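Local atomic coordinates of putative DNA helicase (Lactobacillus plantarum, PDB entry 3DMN), a protein that is a putative DNA helicase, of which this C-terminal domain belongs to the UvrD-like family and probably forms part of an ATP-driven DNA-unwinding motor. Residues A[12-20]-A[160-168]; A[33-43]-A[147-156]. One frame throughout, in Å; residues are numbered along the deposited sequence.

Contact 1: residues A[12-20]-A[160-168]; sequences TDFTKEILV and LARVNHALY. With ACT (acetate ion), chain D.
Residues 12-20, which begin in helix 9-16 and include a type I beta turn from K16 to L19, lie against the loop 160-168, with CA atoms as near as 5.4 Å at E17 and V163. E17 is bonded twice, once through its side chain and once through its backbone. Its carboxylate receives the backbone N-H of N164 almost in line with the C-O bond, N to OE1 2.9 Å and nearly straight at the hydrogen. The chain reaches that amide because CG stands opposite the carbonyl carbon (chi1 -63°) and the rest is extended. L167 crosses this side chain at about a right angle, its CD1 lying 3.5 Å from CD of E17, while its CD2 rests near CB of D13. On the backbone side, NH1 of R162 donates to the carbonyl O of E17 at 2.7 Å, the acceptor lying in the guanidinium plane. A bend at chi3 (-46°) turns the guanidinium to this carbonyl, with L19 O over one of its faces and CG1 of V20 against NE. Both bonds hold E17 to the 160-168 loop.

Inward, the F14 ring presents its edge to the face of Y168 in an offset edge-to-face pair, centroids 5.6 Å apart and planes at 76°. CG1 of V163 meets the same ring at CD1. I18 and L160 run side by side, pointing the same way, with CG1 of I18 3.8 Å from CD2 of L160. F14 continues this apolar layer onto L148 and L150 of strand 147-153. Helix 134-141 lies alongside, R134 donating to the carbonyl O of I18 and Y138 packing on L19.

Contact 2: residues A[33-43]-A[147-156]; sequences DLPNVVVTPNF and ELTLVAVGSL. With ACT (acetate ion), chain B; EDO (1,2-ethanediol), chain N.
N36 and T149 meet on one face of two parallel strands, 36-40 and 147-153, where ND2 of N36 donates to OG1 of T149 at 2.8 Å. With CG between the backbone N and the carbonyl carbon (chi1 67°), the amide is directed to strand 147-153, and ND2 also makes a weak bond to L148 O. A leucine in place of N36 would probably leave T149 OG1 without this donor and L148 O without its weak second one. Farther along, A152 O accepts two donors, T40 N at 2.8 Å and T40 OG1 at 3.1 Å from above the carbonyl plane. On the face bearing V37 and V39, L156 turns back over the sheet, its CD1 pressed tightly against CG1 of V37 at 3.4 Å.

The backbone bonds alternate from N36 N to G154 N in regular parallel register, the strand directions 16° apart, within the parallel alpha/beta sheet expected of the P-loop NTPase clan. Strand 118-121 flanks 147-153 and strand 169-170 flanks 36-40; helix 43-59 packs on the T149 and V151 side through Q53 and Q49. At the opening end, the carboxylates of D33 and E147 come close, OD2 to OE2 2.8 Å, which would probably raise the proton affinity of one of them. Water bridges D33 N to E147 OE1, and another joins D33 O to L148 N.

How the contacts relate
From the N terminus, helix 9-16 and the residues after it supply the first half of contact 1, and the chain then runs through an unmodelled stretch to strand 36-40, the first half of contact 2. More than a hundred residues of helices, strands and loops follow before strand 147-153 returns beside it and closes that loop. The loop 160-168 then closes contact 1, so contact 2 is nested inside the larger loop. The two contacts touch directly: Y168 packs on P35 and V37, and L160 on L150. Contact 1 therefore lays the N-terminal helix and the loop leading into strand 169-170 over the sheet whose neighbouring strands contact 2 joins.

Contact 1: residues A[12-20]-A[160-168]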
# COMPACT_ATOMS: atom_id res chain seq x y z
N THR A 12 -9.57 -2.68 -9.24
CA THR A 12 -9.75 -4.03 -9.78
C THR A 12 -8.90 -4.25 -11.04
O THR A 12 -8.23 -5.26 -11.20
CB THR A 12 -11.25 -4.24 -10.09
OG1 THR A 12 -11.97 -4.21 -8.84
CG2 THR A 12 -11.47 -5.55 -10.83
N ASP A 13 -8.95 -3.27 -11.94
CA ASP A 13 -8.22 -3.38 -13.18
C ASP A 13 -6.70 -3.33 -13.01
O ASP A 13 -5.98 -4.08 -13.67
CB ASP A 13 -8.65 -2.28 -14.14
CG ASP A 13 -9.96 -2.58 -14.80
OD1 ASP A 13 -10.56 -3.68 -14.60
OD2 ASP A 13 -10.46 -1.68 -15.54
N PHE A 14 -6.22 -2.42 -12.18
CA PHE A 14 -4.80 -2.38 -11.85
C PHE A 14 -4.35 -3.71 -11.20
O PHE A 14 -3.37 -4.36 -11.65
CB PHE A 14 -4.55 -1.21 -10.91
CG PHE A 14 -3.13 -1.18 -10.37
CD1 PHE A 14 -2.14 -0.51 -11.08
CD2 PHE A 14 -2.84 -1.73 -9.14
CE1 PHE A 14 -0.80 -0.46 -10.60
CE2 PHE A 14 -1.53 -1.70 -8.64
CZ PHE A 14 -0.51 -1.04 -9.34
N THR A 15 -5.09 -4.16 -10.18
CA THR A 15 -4.64 -5.35 -9.48
C THR A 15 -4.70 -6.63 -10.32
O THR A 15 -3.83 -7.49 -10.18
CB THR A 15 -5.38 -5.55 -8.15
OG1 THR A 15 -6.78 -5.76 -8.40
CG2 THR A 15 -5.18 -4.35 -7.24
N LYS A 16 -5.70 -6.75 -11.19
CA LYS A 16 -5.84 -7.99 -11.96
C LYS A 16 -4.57 -8.24 -12.80
O LYS A 16 -4.20 -9.37 -13.04
CB LYS A 16 -7.10 -7.96 -12.85
CG LYS A 16 -6.98 -7.07 -14.06
CD LYS A 16 -8.29 -6.83 -14.74
CE LYS A 16 -8.08 -5.84 -15.88
NZ LYS A 16 -9.48 -5.74 -16.55
N GLU A 17 -3.90 -7.17 -13.22
CA GLU A 17 -2.78 -7.29 -14.16
C GLU A 17 -1.50 -7.66 -13.42
O GLU A 17 -0.46 -7.89 -14.06
CB GLU A 17 -2.61 -6.00 -14.94
CG GLU A 17 -3.86 -5.71 -15.81
CD GLU A 17 -3.56 -4.92 -17.08
OE1 GLU A 17 -2.48 -4.35 -17.23
OE2 GLU A 17 -4.49 -4.81 -17.91
N ILE A 18 -1.56 -7.69 -12.08
CA ILE A 18 -0.38 -8.15 -11.29
C ILE A 18 -0.18 -9.66 -11.46
O ILE A 18 0.95 -10.18 -11.38
CB ILE A 18 -0.51 -7.78 -9.82
CG1 ILE A 18 -0.59 -6.26 -9.68
CG2 ILE A 18 0.72 -8.30 -8.99
CD1 ILE A 18 -0.92 -5.72 -8.29
N LEU A 19 -1.29 -10.37 -11.64
CA LEU A 19 -1.26 -11.82 -11.81
C LEU A 19 -0.94 -12.19 -13.25
O LEU A 19 -1.36 -11.51 -14.17
CB LEU A 19 -2.60 -12.45 -11.43
CG LEU A 19 -2.99 -12.19 -9.97
CD1 LEU A 19 -4.34 -12.83 -9.63
CD2 LEU A 19 -1.91 -12.71 -9.00
N VAL A 20 -0.21 -13.27 -13.44
CA VAL A 20 -0.04 -13.87 -14.77
C VAL A 20 -0.86 -15.18 -14.72
O VAL A 20 -0.45 -16.15 -14.11
CB VAL A 20 1.46 -14.04 -15.13
CG1 VAL A 20 2.15 -12.69 -15.09
CG2 VAL A 20 2.17 -14.94 -14.16
N LEU A 160 5.44 -5.20 -11.54
CA LEU A 160 4.47 -4.20 -11.99
C LEU A 160 4.73 -3.73 -13.41
O LEU A 160 3.91 -3.00 -13.98
CB LEU A 160 4.37 -3.02 -11.01
CG LEU A 160 3.89 -3.43 -9.60
CD1 LEU A 160 3.99 -2.22 -8.66
CD2 LEU A 160 2.46 -3.96 -9.65
N ALA A 161 5.83 -4.20 -14.02
CA ALA A 161 6.20 -3.72 -15.37
C ALA A 161 5.10 -4.08 -16.38
O ALA A 161 4.84 -3.34 -17.32
CB ALA A 161 7.55 -4.30 -15.81
N ARG A 162 4.47 -5.23 -16.19
CA ARG A 162 3.47 -5.72 -17.15
C ARG A 162 2.19 -4.93 -17.10
O ARG A 162 1.39 -5.00 -18.03
CB ARG A 162 3.16 -7.20 -16.94
CG ARG A 162 2.39 -7.58 -15.65
CD ARG A 162 2.17 -9.10 -15.56
NE ARG A 162 1.69 -9.66 -16.85
CZ ARG A 162 0.44 -9.54 -17.28
NH1 ARG A 162 -0.47 -8.90 -16.55
NH2 ARG A 162 0.07 -10.06 -18.44
N VAL A 163 1.97 -4.18 -16.02
CA VAL A 163 0.67 -3.46 -15.89
C VAL A 163 0.59 -2.34 -16.92
O VAL A 163 1.52 -1.59 -17.10
CB VAL A 163 0.49 -2.90 -14.47
CG1 VAL A 163 -0.83 -2.17 -14.35
CG2 VAL A 163 0.55 -4.04 -13.45
N ASN A 164 -0.57 -2.22 -17.56
CA ASN A 164 -0.83 -1.16 -18.51
C ASN A 164 -0.62 0.19 -17.83
O ASN A 164 -1.26 0.49 -16.80
CB ASN A 164 -2.27 -1.38 -19.00
CG ASN A 164 -2.69 -0.43 -20.10
OD1 ASN A 164 -2.14 0.68 -20.26
ND2 ASN A 164 -3.72 -0.83 -20.84
N HIS A 165 0.24 1.04 -18.42
CA HIS A 165 0.52 2.34 -17.78
C HIS A 165 -0.70 3.23 -17.63
O HIS A 165 -0.71 4.12 -16.77
CB HIS A 165 1.61 3.10 -18.51
CG HIS A 165 2.97 2.50 -18.35
ND1 HIS A 165 4.13 3.19 -18.67
CD2 HIS A 165 3.37 1.29 -17.90
CE1 HIS A 165 5.18 2.41 -18.43
NE2 HIS A 165 4.74 1.25 -17.97
N ALA A 166 -1.73 2.99 -18.43
CA ALA A 166 -2.97 3.77 -18.32
C ALA A 166 -3.71 3.56 -16.98
O ALA A 166 -4.56 4.38 -16.57
CB ALA A 166 -3.91 3.42 -19.48
N LEU A 167 -3.44 2.42 -16.35
CA LEU A 167 -4.22 1.99 -15.15
C LEU A 167 -3.74 2.60 -13.85
O LEU A 167 -4.32 2.34 -12.79
CB LEU A 167 -4.21 0.45 -15.04
CG LEU A 167 -4.92 -0.26 -16.20
CD1 LEU A 167 -4.77 -1.77 -16.06
CD2 LEU A 167 -6.40 0.08 -16.24
N TYR A 168 -2.65 3.35 -13.89
CA TYR A 168 -2.19 4.01 -12.68
C TYR A 168 -1.45 5.27 -13.00
O TYR A 168 -1.04 5.47 -14.17
CB TYR A 168 -1.29 3.05 -11.86
CG TYR A 168 -0.01 2.64 -12.56
CD1 TYR A 168 1.20 3.27 -12.24
CD2 TYR A 168 0.01 1.56 -13.47
CE1 TYR A 168 2.41 2.87 -12.85
CE2 TYR A 168 1.21 1.16 -14.09
CZ TYR A 168 2.40 1.81 -13.75
OH TYR A 168 3.63 1.46 -14.29
C ACT D . 0.12 -15.35 -10.58
O ACT D . 1.01 -14.66 -11.14
OXT ACT D . -0.98 -15.50 -11.16
CH3 ACT D . 0.32 -16.01 -9.29

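Contact 2: residues A[33-43]-A[147-156]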
# COMPACT_ATOMS: atom_id res chain seq x y z
N ASP A 33 -10.37 6.94 -7.94
CA ASP A 33 -9.10 7.46 -8.47
C ASP A 33 -8.26 6.31 -9.01
O ASP A 33 -8.25 5.20 -8.44
CB ASP A 33 -8.27 8.10 -7.34
CG ASP A 33 -8.83 9.40 -6.85
OD1 ASP A 33 -9.62 10.06 -7.55
OD2 ASP A 33 -8.43 9.78 -5.73
N LEU A 34 -7.49 6.58 -10.06
CA LEU A 34 -6.46 5.60 -10.46
C LEU A 34 -5.49 5.40 -9.30
O LEU A 34 -5.14 6.37 -8.62
CB LEU A 34 -5.65 6.10 -11.65
CG LEU A 34 -6.39 6.17 -12.99
CD1 LEU A 34 -5.48 6.84 -14.04
CD2 LEU A 34 -6.86 4.80 -13.44
N PRO A 35 -5.06 4.13 -9.05
CA PRO A 35 -3.96 3.94 -8.06
C PRO A 35 -2.79 4.83 -8.38
O PRO A 35 -2.50 5.10 -9.55
CB PRO A 35 -3.58 2.47 -8.23
CG PRO A 35 -4.91 1.82 -8.71
CD PRO A 35 -5.53 2.86 -9.64
N ASN A 36 -2.18 5.37 -7.34
CA ASN A 36 -1.00 6.23 -7.54
C ASN A 36 0.25 5.54 -7.05
O ASN A 36 0.30 5.08 -5.91
CB ASN A 36 -1.16 7.66 -6.96
CG ASN A 36 -1.25 7.71 -5.45
OD1 ASN A 36 -0.50 8.48 -4.81
ND2 ASN A 36 -2.17 6.96 -4.88
N VAL A 37 1.23 5.47 -7.94
CA VAL A 37 2.52 4.85 -7.62
C VAL A 37 3.55 5.97 -7.50
O VAL A 37 3.62 6.88 -8.35
CB VAL A 37 2.92 3.87 -8.76
CG1 VAL A 37 4.33 3.29 -8.52
CG2 VAL A 37 1.87 2.75 -8.86
N VAL A 38 4.36 5.90 -6.44
CA VAL A 38 5.41 6.92 -6.25
C VAL A 38 6.68 6.19 -5.98
O VAL A 38 6.76 5.40 -5.05
CB VAL A 38 5.09 7.89 -5.11
CG1 VAL A 38 6.13 9.00 -5.08
CG2 VAL A 38 3.71 8.49 -5.30
N VAL A 39 7.69 6.48 -6.81
CA VAL A 39 9.01 5.87 -6.65
C VAL A 39 9.93 6.91 -6.06
O VAL A 39 10.01 8.03 -6.58
CB VAL A 39 9.57 5.34 -7.98
CG1 VAL A 39 11.02 4.82 -7.80
CG2 VAL A 39 8.64 4.23 -8.52
N THR A 40 10.58 6.56 -4.95
CA THR A 40 11.37 7.52 -4.17
C THR A 40 12.81 7.04 -4.07
O THR A 40 13.07 5.85 -4.20
CB THR A 40 10.79 7.66 -2.75
OG1 THR A 40 10.94 6.43 -2.03
CG2 THR A 40 9.28 8.05 -2.81
N PRO A 41 13.77 7.96 -3.89
CA PRO A 41 15.18 7.56 -3.95
C PRO A 41 15.75 6.87 -2.74
O PRO A 41 16.83 6.28 -2.84
CB PRO A 41 15.92 8.91 -4.15
CG PRO A 41 14.96 9.93 -3.45
CD PRO A 41 13.60 9.42 -3.84
N ASN A 42 15.11 7.01 -1.57
CA ASN A 42 15.66 6.42 -0.36
C ASN A 42 14.56 6.28 0.67
O ASN A 42 13.43 6.80 0.46
CB ASN A 42 16.85 7.23 0.21
CG ASN A 42 16.53 8.71 0.28
OD1 ASN A 42 15.53 9.10 0.90
ND2 ASN A 42 17.33 9.54 -0.39
N PHE A 43 14.91 5.61 1.78
CA PHE A 43 13.92 5.26 2.80
C PHE A 43 13.20 6.51 3.36
O PHE A 43 11.97 6.52 3.40
CB PHE A 43 14.61 4.51 3.91
CG PHE A 43 13.73 4.17 5.07
CD1 PHE A 43 12.98 3.01 5.06
CD2 PHE A 43 13.67 5.03 6.17
CE1 PHE A 43 12.17 2.69 6.16
CE2 PHE A 43 12.88 4.72 7.28
CZ PHE A 43 12.10 3.58 7.26
N GLU A 147 -9.17 3.69 -2.41
CA GLU A 147 -7.92 4.40 -2.75
C GLU A 147 -6.74 3.47 -2.55
O GLU A 147 -6.65 2.79 -1.55
CB GLU A 147 -7.76 5.62 -1.85
CG GLU A 147 -6.78 6.66 -2.38
CD GLU A 147 -7.39 7.53 -3.50
OE1 GLU A 147 -8.64 7.58 -3.61
OE2 GLU A 147 -6.63 8.20 -4.24
N LEU A 148 -5.85 3.45 -3.53
CA LEU A 148 -4.66 2.59 -3.46
C LEU A 148 -3.44 3.39 -3.87
O LEU A 148 -3.41 3.99 -4.96
CB LEU A 148 -4.85 1.38 -4.38
CG LEU A 148 -3.63 0.48 -4.58
CD1 LEU A 148 -3.22 -0.18 -3.25
CD2 LEU A 148 -3.87 -0.58 -5.73
N THR A 149 -2.43 3.35 -3.01
CA THR A 149 -1.17 4.09 -3.23
C THR A 149 -0.08 3.07 -3.04
O THR A 149 -0.13 2.27 -2.14
CB THR A 149 -0.96 5.20 -2.16
OG1 THR A 149 -2.01 6.15 -2.25
CG2 THR A 149 0.39 5.93 -2.42
N LEU A 150 0.92 3.10 -3.93
CA LEU A 150 2.13 2.26 -3.77
C LEU A 150 3.31 3.17 -3.68
O LEU A 150 3.52 4.02 -4.55
CB LEU A 150 2.33 1.27 -4.94
CG LEU A 150 1.36 0.10 -5.03
CD1 LEU A 150 0.03 0.55 -5.56
CD2 LEU A 150 1.95 -0.92 -6.03
N VAL A 151 4.12 2.96 -2.65
CA VAL A 151 5.39 3.71 -2.49
C VAL A 151 6.53 2.74 -2.63
O VAL A 151 6.54 1.72 -1.97
CB VAL A 151 5.47 4.44 -1.10
CG1 VAL A 151 6.82 5.16 -0.93
CG2 VAL A 151 4.32 5.45 -0.95
N ALA A 152 7.51 3.06 -3.49
CA ALA A 152 8.66 2.15 -3.68
C ALA A 152 9.90 2.95 -3.40
O ALA A 152 9.99 4.10 -3.80
CB ALA A 152 8.70 1.65 -5.16
N VAL A 153 10.85 2.33 -2.72
CA VAL A 153 12.16 2.95 -2.44
C VAL A 153 13.16 2.31 -3.40
O VAL A 153 13.43 1.08 -3.36
CB VAL A 153 12.60 2.69 -1.01
CG1 VAL A 153 14.01 3.29 -0.80
CG2 VAL A 153 11.60 3.36 -0.06
N GLY A 154 13.70 3.13 -4.29
CA GLY A 154 14.71 2.70 -5.25
C GLY A 154 14.08 2.58 -6.61
O GLY A 154 13.97 3.55 -7.36
N SER A 155 13.62 1.36 -6.93
CA SER A 155 12.95 1.08 -8.20
C SER A 155 11.64 0.40 -7.95
O SER A 155 11.49 -0.31 -6.96
CB SER A 155 13.78 0.13 -9.07
OG SER A 155 14.97 0.79 -9.53
N LEU A 156 10.69 0.64 -8.85
CA LEU A 156 9.40 -0.06 -8.74
C LEU A 156 9.59 -1.57 -8.95
O LEU A 156 10.40 -2.01 -9.76
CB LEU A 156 8.43 0.51 -9.78
CG LEU A 156 6.97 0.07 -9.64
CD1 LEU A 156 6.33 0.50 -8.30
CD2 LEU A 156 6.18 0.63 -10.84
C ACT B . 15.02 -1.56 -5.15
O ACT B . 14.05 -1.28 -5.86
OXT ACT B . 15.13 -2.66 -4.58
CH3 ACT B . 15.96 -0.53 -5.01
C1 EDO N . 13.54 4.23 -10.10
O1 EDO N . 14.12 3.26 -10.98
C2 EDO N . 14.25 5.57 -10.05
O2 EDO N . 13.28 6.63 -10.14
O HOH W 1 -6.65 4.94 -5.96
O HOH W 2 -10.88 6.93 -5.20
O HOH W 3 -4.69 7.02 -5.97